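Local coordinates for DSBA-like thioredoxin domain-containing protein (Pseudomonas aeruginosa PAO1, PDB 5HFI) that is a cytosolic disulfide reductase with a DsbA-like thioredoxin fold that binds glutathione and probably reduces disulfides through a CxxC motif, at residues Gln120-His123 and Gly127-Ile130; Pro64-Ile69 and Lys79-Gly84; Gly197-Leu200 and Asp205-Ala208; Leu9-Asp14 and Gly18-Ala23; Val135-Gly140 and Glu147-Ala152. All coordinates share one frame; numbering follows the deposited sequence.

Contact 4 is the core, joining strand Leu9-Tyr13 to the helix that carries the second cysteine of the CxxC motif, with glutathione alongside. Contact 1, also buried, joins the end of helix 112-124 to the loop that follows, mainly through backbone bonds and a water. Its His123 packs on Tyr81 of contact 2, a partly buried helix pair in which one polar bond adjoins loose apolar packing. Contact 5, buried but far from the ligand, has no hydrogen bond across it and lies on helix 133-142, whose Glu138 forms a salt bridge with Arg128 of contact 1. Contact 3, a partly buried aromatic pair near the surface, lies opposite contact 5 and touches contact 4.

Contact 1: Gln120-His123 and Gly127-Ile130; sequences QRAH and GRRI
Ala122, near the end of helix 112-124, offers its carbonyl to the chain that returns just after the helix. Arg128 N donates to Ala122 O at 2.7 Å, with a nearly straight N-H...O angle of 166° and the donor tilted 27° from the carbonyl plane. The aliphatic start of the Arg128 side chain follows its amide, so that Arg128 CG comes within 3.3 Å of the same Ala122 O before the chain, bent at chi2 and chi3, carries the guanidinium off to a salt bridge with Glu138. Ala122 CB meets Ile130 CG2 at 4.1 Å.

Next in line, His123 receives a weak bond on its own carbonyl, Gly127 N to His123 O at 3.2 Å; Gly127 is where the chain leaves helical geometry with positive phi. The His123 side chain swings its CG anti to the backbone N (chi1 -179°) and crosses Ile130 at about a right angle, with Ile130 CD1 3.9 Å from His123 ND1. In the plane of the imidazole, a water lies 3.0 Å from His123 ND1; it donates to Arg128 O and accepts from Ile130 N at 2.9 Å.

Two carbonyls near the helix end thus turn to the returning loop, one bond strong and one weak, while one water gathers a ring nitrogen and two backbone groups. Together they fix the turn between helices 112-124 and 133-142, and this water link probably helps hold the imidazole in its rotation.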
# COMPACT_ATOMS: atom_id res chain seq x y z
N GLN A 120 -3.28 -4.20 -4.23
CA GLN A 120 -2.06 -4.37 -5.00
C GLN A 120 -2.13 -5.61 -5.88
O GLN A 120 -1.65 -5.59 -7.02
CB GLN A 120 -0.85 -4.43 -4.07
CG GLN A 120 -0.58 -3.12 -3.34
CD GLN A 120 0.31 -3.31 -2.13
OE1 GLN A 120 0.20 -4.31 -1.41
NE2 GLN A 120 1.20 -2.35 -1.89
N ARG A 121 -2.72 -6.69 -5.38
CA ARG A 121 -2.92 -7.87 -6.21
C ARG A 121 -3.86 -7.57 -7.38
O ARG A 121 -3.61 -7.99 -8.51
CB ARG A 121 -3.46 -9.03 -5.37
CG ARG A 121 -2.45 -9.62 -4.39
CD ARG A 121 -3.02 -10.85 -3.69
NE ARG A 121 -1.97 -11.67 -3.10
CZ ARG A 121 -1.69 -11.71 -1.81
NH1 ARG A 121 -2.38 -10.97 -0.95
NH2 ARG A 121 -0.72 -12.49 -1.36
N ALA A 122 -4.94 -6.83 -7.12
CA ALA A 122 -5.87 -6.49 -8.19
C ALA A 122 -5.18 -5.68 -9.29
O ALA A 122 -5.48 -5.84 -10.48
CB ALA A 122 -7.07 -5.72 -7.63
N HIS A 123 -4.26 -4.83 -8.92
CA HIS A 123 -3.54 -4.00 -9.87
C HIS A 123 -2.40 -4.76 -10.58
O HIS A 123 -2.47 -4.92 -11.77
CB HIS A 123 -2.97 -2.81 -9.14
CG HIS A 123 -2.22 -1.83 -9.99
ND1 HIS A 123 -2.84 -0.89 -10.76
CD2 HIS A 123 -0.90 -1.59 -10.09
CE1 HIS A 123 -1.93 -0.13 -11.33
NE2 HIS A 123 -0.75 -0.55 -10.96
N GLY A 127 -4.56 -6.85 -13.13
CA GLY A 127 -4.72 -5.78 -14.09
C GLY A 127 -6.03 -5.03 -13.97
O GLY A 127 -6.54 -4.52 -14.97
N ARG A 128 -6.59 -4.97 -12.77
CA ARG A 128 -7.84 -4.24 -12.55
C ARG A 128 -7.57 -2.74 -12.44
O ARG A 128 -6.44 -2.30 -12.19
CB ARG A 128 -8.54 -4.74 -11.29
CG ARG A 128 -8.69 -6.25 -11.21
CD ARG A 128 -9.55 -6.78 -12.34
NE ARG A 128 -10.81 -6.06 -12.44
CZ ARG A 128 -11.88 -6.31 -11.68
NH1 ARG A 128 -11.83 -7.25 -10.75
NH2 ARG A 128 -12.99 -5.61 -11.85
N ARG A 129 -8.63 -1.96 -12.61
CA ARG A 129 -8.55 -0.50 -12.54
C ARG A 129 -8.91 -0.08 -11.12
O ARG A 129 -10.07 0.20 -10.81
CB ARG A 129 -9.45 0.14 -13.59
CG ARG A 129 -9.10 -0.29 -15.00
CD ARG A 129 -9.45 0.76 -16.03
NE ARG A 129 -10.84 0.62 -16.43
CZ ARG A 129 -11.35 1.19 -17.51
NH1 ARG A 129 -10.56 1.92 -18.30
NH2 ARG A 129 -12.63 1.02 -17.82
N ILE A 130 -7.90 -0.03 -10.25
CA ILE A 130 -8.13 0.24 -8.83
C ILE A 130 -8.47 1.69 -8.55
O ILE A 130 -8.77 2.03 -7.39
CB ILE A 130 -6.92 -0.18 -7.97
CG1 ILE A 130 -5.69 0.64 -8.35
CG2 ILE A 130 -6.64 -1.67 -8.14
CD1 ILE A 130 -4.49 0.37 -7.47
O HOH W 1 -5.47 0.08 -11.76

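Contact 2: Pro64-Ile69 and Lys79-Gly84; sequences PHDLRI and KDYFDG
Asp66 and Tyr81 join two helices of the helical insertion in this DsbA-like thioredoxin fold, an antiparallel pair whose short axes pass 12.5 Å apart at 157°. At that spacing the backbones stay well separated, and side chains alone bridge them, the two aromatic rings spanning most of the gap.

The tight side is polar and buried. Tyr81 OH donates to Asp66 OD1 at 2.6 Å, reaching the syn side of the oxygen but 25° out of the carboxylate plane. Seen from the tyrosine, the same oxygen lies at the ring edge and in its plane, 3.2 Å from Tyr81 CE1, while carboxylate and ring planes stand 48° apart. The Tyr81 ring also packs on His123 and Tyr124. A short bond from a phenol would probably help to stabilise a negative charge on Asp66, whose side chain lies about 8 Å from the bound glutathione.

The loose side is apolar and opens to solvent at Leu67. Phe82 lies between the two sides: Asp66 CB sits at its edge, 4.1 Å from Phe82 CE1, and the exposed Leu67 crosses it obliquely, touching by a single methyl, Leu67 CD2, 4.1 Å from Phe82 CZ.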
# COMPACT_ATOMS: atom_id res chain seq x y z
N PRO A 64 10.20 -0.64 -16.00
CA PRO A 64 11.55 -1.20 -15.79
C PRO A 64 11.84 -1.47 -14.34
O PRO A 64 12.69 -2.31 -14.03
CB PRO A 64 12.49 -0.14 -16.39
CG PRO A 64 11.63 1.01 -16.79
CD PRO A 64 10.26 0.81 -16.26
N HIS A 65 11.15 -0.78 -13.43
CA HIS A 65 11.21 -1.15 -12.02
C HIS A 65 10.55 -2.50 -11.78
O HIS A 65 11.10 -3.34 -11.07
CB HIS A 65 10.54 -0.07 -11.17
CG HIS A 65 11.44 1.08 -10.83
ND1 HIS A 65 11.02 2.15 -10.08
CD2 HIS A 65 12.74 1.31 -11.13
CE1 HIS A 65 12.02 3.00 -9.93
NE2 HIS A 65 13.07 2.52 -10.56
N ASP A 66 9.40 -2.75 -12.42
CA ASP A 66 8.55 -3.88 -12.04
C ASP A 66 9.29 -5.21 -12.14
O ASP A 66 9.30 -5.99 -11.18
CB ASP A 66 7.29 -3.90 -12.91
CG ASP A 66 6.34 -2.76 -12.59
OD1 ASP A 66 5.41 -2.52 -13.38
OD2 ASP A 66 6.52 -2.11 -11.54
N LEU A 67 9.92 -5.49 -13.28
CA LEU A 67 10.65 -6.75 -13.40
C LEU A 67 11.85 -6.78 -12.47
O LEU A 67 12.27 -7.86 -12.03
CB LEU A 67 11.07 -7.01 -14.84
CG LEU A 67 10.00 -7.73 -15.67
CD1 LEU A 67 10.55 -8.13 -17.03
CD2 LEU A 67 9.49 -8.95 -14.91
N ARG A 68 12.42 -5.61 -12.15
CA ARG A 68 13.49 -5.56 -11.16
C ARG A 68 12.94 -5.83 -9.76
O ARG A 68 13.59 -6.50 -8.95
CB ARG A 68 14.19 -4.20 -11.21
CG ARG A 68 15.33 -4.12 -12.21
CD ARG A 68 16.65 -4.58 -11.58
NE ARG A 68 17.29 -3.47 -10.90
CZ ARG A 68 18.57 -3.47 -10.52
NH1 ARG A 68 19.07 -2.41 -9.90
NH2 ARG A 68 19.34 -4.53 -10.76
N ILE A 69 11.74 -5.32 -9.46
CA ILE A 69 11.09 -5.64 -8.19
C ILE A 69 10.83 -7.14 -8.10
O ILE A 69 11.00 -7.75 -7.04
CB ILE A 69 9.80 -4.83 -8.03
CG1 ILE A 69 10.08 -3.34 -8.25
CG2 ILE A 69 9.16 -5.10 -6.68
CD1 ILE A 69 8.85 -2.46 -8.19
N LYS A 79 0.04 -11.10 -16.52
CA LYS A 79 -0.06 -10.71 -17.92
C LYS A 79 -1.16 -9.68 -18.15
O LYS A 79 -1.03 -8.83 -19.03
CB LYS A 79 -0.31 -11.95 -18.79
CG LYS A 79 -1.60 -12.69 -18.48
CD LYS A 79 -1.83 -13.83 -19.45
CE LYS A 79 -3.10 -14.61 -19.10
NZ LYS A 79 -2.99 -15.28 -17.78
N ASP A 80 -2.23 -9.73 -17.36
CA ASP A 80 -3.29 -8.74 -17.50
C ASP A 80 -2.84 -7.36 -17.03
O ASP A 80 -3.50 -6.36 -17.35
CB ASP A 80 -4.54 -9.18 -16.73
CG ASP A 80 -5.17 -10.43 -17.32
OD1 ASP A 80 -5.67 -11.27 -16.54
OD2 ASP A 80 -5.17 -10.58 -18.56
N TYR A 81 -1.75 -7.29 -16.28
CA TYR A 81 -1.15 -6.01 -15.90
C TYR A 81 -0.17 -5.53 -16.96
O TYR A 81 -0.31 -4.42 -17.48
CB TYR A 81 -0.46 -6.15 -14.54
CG TYR A 81 0.45 -4.99 -14.19
CD1 TYR A 81 1.83 -5.14 -14.21
CD2 TYR A 81 -0.07 -3.75 -13.84
CE1 TYR A 81 2.67 -4.09 -13.89
CE2 TYR A 81 0.76 -2.69 -13.52
CZ TYR A 81 2.13 -2.87 -13.55
OH TYR A 81 2.96 -1.82 -13.23
N PHE A 82 0.83 -6.36 -17.29
CA PHE A 82 1.83 -5.99 -18.29
C PHE A 82 1.20 -5.67 -19.63
O PHE A 82 1.50 -4.65 -20.26
CB PHE A 82 2.85 -7.11 -18.45
CG PHE A 82 3.88 -7.17 -17.35
CD1 PHE A 82 4.44 -6.02 -16.84
CD2 PHE A 82 4.29 -8.39 -16.85
CE1 PHE A 82 5.39 -6.08 -15.84
CE2 PHE A 82 5.24 -8.46 -15.85
CZ PHE A 82 5.79 -7.30 -15.34
N ASP A 83 0.32 -6.55 -20.11
CA ASP A 83 -0.22 -6.47 -21.46
C ASP A 83 -1.69 -6.08 -21.50
O ASP A 83 -2.31 -6.14 -22.56
CB ASP A 83 -0.00 -7.80 -22.19
CG ASP A 83 1.47 -8.14 -22.34
OD1 ASP A 83 2.28 -7.22 -22.57
OD2 ASP A 83 1.82 -9.34 -22.24
N GLY A 84 -2.26 -5.69 -20.36
CA GLY A 84 -3.65 -5.26 -20.34
C GLY A 84 -3.82 -3.87 -19.77
O GLY A 84 -4.19 -2.93 -20.48

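Contact 3: Gly197-Leu200 and Asp205-Ala208; sequences GRYL and DWRA
Asp205 meets Tyr199 through its CB and its backbone, with no hydrogen bond between the two segments. Asp205 CB lies in the plane of the tyrosine ring, beside its edge and 3.7 Å from Tyr199 CD2. The carbonyl of the same residue approaches the ring obliquely, Asp205 O lying 3.7 Å from Tyr199 CE2.

One residue further, Trp206 carries most of this segment's share. Its backbone amide passes close to the tyrosine, Trp206 N being 3.5 Å from Tyr199 CD2. A first torsion of 175° swings the indole away from its own amide and turns its benzo edge to the phenol: Trp206 CE3 is 3.5 Å from Tyr199 CD1, and Trp206 CZ3 follows at 3.9 Å from that atom. This is an offset edge-to-face pair, the tryptophan edge directed at the tyrosine face, with ring centroids 5.4 Å apart and planes at 63°. Beyond the pair, Trp206 packs against Phe183 of the sheet and Leu26 and Ala30 of helix 24-30, while Tyr199 also meets Phe209.

The contact is therefore held by dispersion and the weak electrostatics of C-H groups facing a pi cloud. It joins the short, weakly bonded helical turn 196-199 to the first turns of the C-terminal helix 203-215 and, through the indole, to the thioredoxin core.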
# COMPACT_ATOMS: atom_id res chain seq x y z
N GLY A 197 15.30 -1.25 2.61
CA GLY A 197 15.99 -1.88 1.49
C GLY A 197 16.80 -3.09 1.89
O GLY A 197 16.99 -4.01 1.09
N ARG A 198 17.27 -3.12 3.14
CA ARG A 198 17.99 -4.29 3.64
C ARG A 198 17.10 -5.53 3.67
O ARG A 198 17.60 -6.65 3.50
CB ARG A 198 18.54 -3.99 5.04
CG ARG A 198 19.15 -5.19 5.74
CD ARG A 198 20.29 -5.75 4.91
NE ARG A 198 21.37 -4.78 4.76
CZ ARG A 198 22.58 -4.96 5.26
NH1 ARG A 198 22.87 -6.06 5.94
NH2 ARG A 198 23.52 -4.03 5.08
N TYR A 199 15.80 -5.35 3.88
CA TYR A 199 14.91 -6.48 4.11
C TYR A 199 14.01 -6.80 2.93
O TYR A 199 13.24 -7.76 3.02
CB TYR A 199 14.08 -6.23 5.37
CG TYR A 199 14.93 -6.25 6.61
CD1 TYR A 199 15.38 -5.07 7.20
CD2 TYR A 199 15.31 -7.46 7.18
CE1 TYR A 199 16.17 -5.10 8.32
CE2 TYR A 199 16.10 -7.50 8.31
CZ TYR A 199 16.52 -6.31 8.87
OH TYR A 199 17.31 -6.36 9.99
N LEU A 200 14.08 -6.04 1.85
CA LEU A 200 13.30 -6.38 0.66
C LEU A 200 13.66 -7.78 0.19
O LEU A 200 14.84 -8.12 0.04
CB LEU A 200 13.55 -5.36 -0.45
CG LEU A 200 12.79 -4.04 -0.29
CD1 LEU A 200 13.27 -3.01 -1.31
CD2 LEU A 200 11.29 -4.26 -0.41
N ASP A 205 13.73 -12.54 7.72
CA ASP A 205 14.68 -11.63 8.37
C ASP A 205 13.95 -10.45 9.01
O ASP A 205 14.23 -10.07 10.15
CB ASP A 205 15.70 -11.12 7.35
CG ASP A 205 16.87 -12.06 7.15
OD1 ASP A 205 16.78 -13.24 7.55
OD2 ASP A 205 17.88 -11.61 6.58
N TRP A 206 13.00 -9.87 8.27
CA TRP A 206 12.26 -8.71 8.74
C TRP A 206 11.45 -9.02 9.99
O TRP A 206 11.47 -8.26 10.96
CB TRP A 206 11.37 -8.20 7.60
CG TRP A 206 10.43 -7.07 7.93
CD1 TRP A 206 9.08 -7.15 8.09
CD2 TRP A 206 10.78 -5.69 8.08
NE1 TRP A 206 8.56 -5.90 8.36
CE2 TRP A 206 9.58 -4.99 8.36
CE3 TRP A 206 11.98 -4.97 8.03
CZ2 TRP A 206 9.55 -3.61 8.57
CZ3 TRP A 206 11.95 -3.60 8.25
CH2 TRP A 206 10.74 -2.94 8.52
N ARG A 207 10.74 -10.15 9.99
CA ARG A 207 9.98 -10.54 11.18
C ARG A 207 10.90 -10.73 12.38
O ARG A 207 10.61 -10.25 13.48
CB ARG A 207 9.19 -11.82 10.89
CG ARG A 207 8.15 -12.15 11.94
CD ARG A 207 7.57 -13.54 11.74
NE ARG A 207 6.80 -13.65 10.51
CZ ARG A 207 7.24 -14.25 9.40
NH1 ARG A 207 8.45 -14.79 9.38
NH2 ARG A 207 6.47 -14.31 8.32
N ALA A 208 12.03 -11.42 12.19
CA ALA A 208 12.96 -11.64 13.29
C ALA A 208 13.56 -10.32 13.77
O ALA A 208 13.77 -10.13 14.98
CB ALA A 208 14.07 -12.60 12.85

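Contact 4: Leu9-Asp14 and Gly18-Ala23; sequences LHYLYD and GWCYGA. With GSH (glutathione), chain B.
Tyr13, at the end of strand 8-13, comes within 6.1 Å of Cys20 between CA atoms as the chain turns into helix 18-22, and the amide of the next residue points at the cysteine sulfur: Asp14 N donates to Cys20 SG at 3.5 Å with an N-H...S angle of 161°. The sulfur is placed there by a first torsion of -73°, which sets it anti to the carbonyl carbon of Cys20. Tyr13 CB adds an apolar touch to the sulfur and also lies above one face of the Tyr11 ring. The hydroxyl end of Tyr11 reaches the cysteine side chain, Tyr11 OH being 3.4 Å from Cys20 CB. A water 2.7 Å from Tyr11 OH donates to Cys20 O, tying the strand to the helix backbone a second time.

Cys20 is the second cysteine of a thioredoxin-type CxxC motif; its partner Cys17 can carry glutathione covalently, and the two form no disulfide here. Glutathione lies on the helix start, its CA1 over one face of the indole at the five-membered ring, 3.6 Å from Trp19 CG, and its SG2 3.6 Å from Gly18 N; it is also hydrogen-bonded to Phe180 O.

Around this active-site turn, Asp14 OD2 binds Met45 N, Tyr11 stacks on Phe183 of strand 182-186, strand 37-42 pairs with strand 8-13, and Gln120 of helix 112-124 packs on Cys20.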
# COMPACT_ATOMS: atom_id res chain seq x y z
N LEU A 9 4.86 0.22 14.60
CA LEU A 9 5.51 0.28 13.30
C LEU A 9 4.66 1.12 12.37
O LEU A 9 3.53 0.75 12.04
CB LEU A 9 5.72 -1.12 12.72
CG LEU A 9 6.37 -1.14 11.33
CD1 LEU A 9 7.82 -0.68 11.41
CD2 LEU A 9 6.27 -2.52 10.71
N HIS A 10 5.19 2.26 11.95
CA HIS A 10 4.50 3.13 11.01
C HIS A 10 4.95 2.79 9.59
O HIS A 10 6.15 2.67 9.33
CB HIS A 10 4.79 4.60 11.32
CG HIS A 10 4.33 5.03 12.68
ND1 HIS A 10 3.08 5.58 12.91
CD2 HIS A 10 4.94 4.99 13.89
CE1 HIS A 10 2.95 5.86 14.19
NE2 HIS A 10 4.06 5.52 14.81
N TYR A 11 3.98 2.63 8.69
CA TYR A 11 4.25 2.27 7.30
C TYR A 11 3.71 3.37 6.40
O TYR A 11 2.49 3.54 6.29
CB TYR A 11 3.63 0.91 6.96
CG TYR A 11 3.82 0.48 5.52
CD1 TYR A 11 2.83 -0.22 4.85
CD2 TYR A 11 5.00 0.76 4.84
CE1 TYR A 11 3.00 -0.63 3.54
CE2 TYR A 11 5.18 0.35 3.52
CZ TYR A 11 4.17 -0.34 2.88
OH TYR A 11 4.34 -0.74 1.58
N LEU A 12 4.61 4.12 5.78
CA LEU A 12 4.26 5.11 4.77
C LEU A 12 4.29 4.43 3.40
O LEU A 12 5.34 3.94 2.96
CB LEU A 12 5.22 6.29 4.81
CG LEU A 12 5.01 7.31 5.92
CD1 LEU A 12 6.31 8.02 6.25
CD2 LEU A 12 3.95 8.32 5.50
N TYR A 13 3.14 4.42 2.72
CA TYR A 13 2.97 3.64 1.51
C TYR A 13 2.22 4.46 0.47
O TYR A 13 1.67 5.53 0.75
CB TYR A 13 2.18 2.36 1.78
CG TYR A 13 0.72 2.63 2.04
CD1 TYR A 13 -0.22 2.52 1.01
CD2 TYR A 13 0.27 3.04 3.29
CE1 TYR A 13 -1.55 2.80 1.23
CE2 TYR A 13 -1.07 3.31 3.51
CZ TYR A 13 -1.97 3.19 2.48
OH TYR A 13 -3.30 3.46 2.69
N ASP A 14 2.18 3.93 -0.76
CA ASP A 14 1.22 4.37 -1.75
C ASP A 14 0.80 3.15 -2.55
O ASP A 14 1.67 2.36 -2.96
CB ASP A 14 1.76 5.43 -2.69
CG ASP A 14 0.68 6.01 -3.57
OD1 ASP A 14 0.46 5.48 -4.68
OD2 ASP A 14 0.02 6.98 -3.12
N GLY A 18 5.38 0.71 -6.96
CA GLY A 18 5.82 -0.66 -7.19
C GLY A 18 6.65 -1.21 -6.05
O GLY A 18 6.55 -2.38 -5.69
N TRP A 19 7.49 -0.36 -5.45
CA TRP A 19 8.33 -0.84 -4.36
C TRP A 19 7.51 -1.13 -3.11
O TRP A 19 7.90 -1.98 -2.30
CB TRP A 19 9.44 0.17 -4.07
CG TRP A 19 10.55 0.06 -5.05
CD1 TRP A 19 10.88 0.96 -6.02
CD2 TRP A 19 11.47 -1.03 -5.19
NE1 TRP A 19 11.96 0.50 -6.75
CE2 TRP A 19 12.33 -0.72 -6.25
CE3 TRP A 19 11.64 -2.24 -4.51
CZ2 TRP A 19 13.36 -1.57 -6.65
CZ3 TRP A 19 12.66 -3.09 -4.91
CH2 TRP A 19 13.51 -2.75 -5.97
N CYS A 20 6.38 -0.44 -2.92
CA CYS A 20 5.48 -0.81 -1.83
C CYS A 20 4.92 -2.21 -2.05
O CYS A 20 4.81 -3.00 -1.11
CB CYS A 20 4.36 0.21 -1.69
SG CYS A 20 4.92 1.77 -0.99
N TYR A 21 4.56 -2.53 -3.30
CA TYR A 21 4.14 -3.89 -3.61
C TYR A 21 5.28 -4.88 -3.37
O TYR A 21 5.05 -5.99 -2.88
CB TYR A 21 3.66 -3.96 -5.06
CG TYR A 21 3.23 -5.34 -5.52
CD1 TYR A 21 2.24 -6.04 -4.84
CD2 TYR A 21 3.80 -5.92 -6.64
CE1 TYR A 21 1.85 -7.30 -5.27
CE2 TYR A 21 3.41 -7.17 -7.07
CZ TYR A 21 2.44 -7.86 -6.38
OH TYR A 21 2.05 -9.11 -6.81
N GLY A 22 6.51 -4.49 -3.70
CA GLY A 22 7.65 -5.32 -3.38
C GLY A 22 7.81 -5.54 -1.88
O GLY A 22 8.34 -6.57 -1.46
N ALA A 23 7.35 -4.60 -1.07
CA ALA A 23 7.42 -4.71 0.38
C ALA A 23 6.16 -5.30 0.99
O ALA A 23 6.07 -5.38 2.22
CB ALA A 23 7.69 -3.33 1.00
N1 GSH B . 12.79 1.44 -2.12
CA1 GSH B . 13.40 1.58 -3.43
C1 GSH B . 14.90 1.32 -3.33
O11 GSH B . 15.71 2.05 -3.98
O12 GSH B . 15.34 0.38 -2.61
CB1 GSH B . 13.16 2.99 -3.95
CG1 GSH B . 11.80 3.47 -3.46
CD1 GSH B . 11.18 4.43 -4.47
OE1 GSH B . 11.85 4.94 -5.30
N2 GSH B . 9.75 4.71 -4.41
CA2 GSH B . 9.15 5.63 -5.36
C2 GSH B . 9.28 7.04 -4.79
O2 GSH B . 8.75 7.32 -3.76
CB2 GSH B . 7.68 5.28 -5.56
SG2 GSH B . 7.44 3.49 -5.81
N3 GSH B . 10.06 8.04 -5.50
CA3 GSH B . 10.19 9.39 -4.95
C3 GSH B . 8.83 10.08 -4.96
O31 GSH B . 8.43 10.68 -3.93
O32 GSH B . 8.12 10.06 -6.00
O HOH W 2 2.79 -2.79 0.71

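Contact 5: Val135-Gly140 and Glu147-Ala152; sequences VLLELG and EGFAEA
Phe149, right after the N-cap residue Gly148 in the first turn of helix 149-157, is inserted against Gly140 and the Leu136-Leu137 turn of helix 133-142. From CB, which points toward that helix, the side chain continues fully extended from its own amide (chi1 -179°), so the ring reaches straight across. On its near side, Phe149 CD2 lies 4.1 Å from Gly140 CA, and this CA sits over the ring face, displaced toward the rim, in a CH-pi contact 4.2 Å from the centroid and 16° off the normal. Gly140 has no side chain, and this lets the ring come so near the helix backbone. Further out, Phe149 CE2 approaches Leu136 O at 3.4 Å, obliquely to the ring, and has Leu137 CD1 at 4.3 Å. At the tip, Phe149 CZ is 4.1 Å from Leu136 O. Leu137 CA meets the ring at its edge. The phenylalanine also packs on Ala104 and Leu108 of helix 96-109, so it is held among three helices.

Beside the ring, the other branch of Leu137 closes the more open flank: Leu137 CD2 meets Ala150 CB at 4.1 Å.

No polar bond crosses the interface. The two helices belong to the helical insertion between strands 37-42 and 182-186, and it is this insertion that marks DsbA-like members of the thioredoxin superfamily.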
# COMPACT_ATOMS: atom_id res chain seq x y z
N VAL A 135 -14.60 -1.27 -8.92
CA VAL A 135 -13.54 -2.24 -8.65
C VAL A 135 -13.23 -2.30 -7.16
O VAL A 135 -13.08 -3.38 -6.58
CB VAL A 135 -12.29 -1.90 -9.49
CG1 VAL A 135 -11.11 -2.78 -9.07
CG2 VAL A 135 -12.58 -2.06 -10.97
N LEU A 136 -13.13 -1.13 -6.51
CA LEU A 136 -12.81 -1.11 -5.09
C LEU A 136 -13.96 -1.68 -4.26
O LEU A 136 -13.72 -2.35 -3.25
CB LEU A 136 -12.48 0.31 -4.65
CG LEU A 136 -11.24 0.88 -5.35
CD1 LEU A 136 -11.07 2.35 -5.04
CD2 LEU A 136 -10.00 0.08 -4.94
N LEU A 137 -15.20 -1.41 -4.66
CA LEU A 137 -16.34 -2.00 -3.96
C LEU A 137 -16.37 -3.51 -4.15
O LEU A 137 -16.74 -4.25 -3.22
CB LEU A 137 -17.64 -1.36 -4.46
CG LEU A 137 -18.16 -0.11 -3.75
CD1 LEU A 137 -17.08 0.93 -3.54
CD2 LEU A 137 -19.33 0.49 -4.53
N GLU A 138 -15.98 -3.98 -5.33
CA GLU A 138 -15.90 -5.42 -5.57
C GLU A 138 -14.84 -6.07 -4.69
O GLU A 138 -15.06 -7.16 -4.15
CB GLU A 138 -15.60 -5.68 -7.05
CG GLU A 138 -15.40 -7.14 -7.41
CD GLU A 138 -14.96 -7.32 -8.85
OE1 GLU A 138 -14.45 -8.42 -9.19
OE2 GLU A 138 -15.11 -6.37 -9.65
N LEU A 139 -13.70 -5.40 -4.52
CA LEU A 139 -12.66 -5.93 -3.64
C LEU A 139 -13.13 -5.95 -2.19
O LEU A 139 -12.88 -6.92 -1.47
CB LEU A 139 -11.38 -5.11 -3.77
CG LEU A 139 -10.71 -5.10 -5.15
CD1 LEU A 139 -9.39 -4.33 -5.08
CD2 LEU A 139 -10.48 -6.52 -5.64
N GLY A 140 -13.81 -4.89 -1.75
CA GLY A 140 -14.33 -4.88 -0.39
C GLY A 140 -15.35 -5.99 -0.17
O GLY A 140 -15.37 -6.62 0.89
N GLU A 147 -21.65 -5.14 3.28
CA GLU A 147 -22.64 -4.40 4.07
C GLU A 147 -21.94 -3.21 4.72
O GLU A 147 -21.30 -3.34 5.76
CB GLU A 147 -23.29 -5.30 5.11
CG GLU A 147 -24.31 -4.59 5.98
CD GLU A 147 -25.43 -3.95 5.18
OE1 GLU A 147 -25.27 -2.80 4.73
OE2 GLU A 147 -26.48 -4.61 5.00
N GLY A 148 -22.07 -2.04 4.10
CA GLY A 148 -21.57 -0.80 4.65
C GLY A 148 -20.31 -0.26 4.01
O GLY A 148 -19.98 0.91 4.23
N PHE A 149 -19.58 -1.06 3.22
CA PHE A 149 -18.32 -0.57 2.67
C PHE A 149 -18.54 0.55 1.66
O PHE A 149 -17.75 1.50 1.59
CB PHE A 149 -17.52 -1.71 2.04
CG PHE A 149 -16.19 -1.29 1.48
CD1 PHE A 149 -15.12 -1.06 2.33
CD2 PHE A 149 -16.01 -1.14 0.12
CE1 PHE A 149 -13.89 -0.68 1.83
CE2 PHE A 149 -14.78 -0.76 -0.39
CZ PHE A 149 -13.72 -0.53 0.47
N ALA A 150 -19.61 0.46 0.87
CA ALA A 150 -19.89 1.50 -0.12
C ALA A 150 -20.02 2.86 0.56
O ALA A 150 -19.41 3.84 0.11
CB ALA A 150 -21.16 1.16 -0.89
N GLU A 151 -20.79 2.93 1.64
CA GLU A 151 -20.97 4.20 2.34
C GLU A 151 -19.68 4.65 3.02
O GLU A 151 -19.35 5.84 3.00
CB GLU A 151 -22.09 4.10 3.38
CG GLU A 151 -23.49 3.96 2.78
CD GLU A 151 -23.72 2.61 2.11
OE1 GLU A 151 -23.10 1.61 2.56
OE2 GLU A 151 -24.51 2.56 1.14
N ALA A 152 -18.95 3.71 3.62
CA ALA A 152 -17.69 4.06 4.27
C ALA A 152 -16.67 4.56 3.26
O ALA A 152 -15.93 5.51 3.54
CB ALA A 152 -17.14 2.86 5.04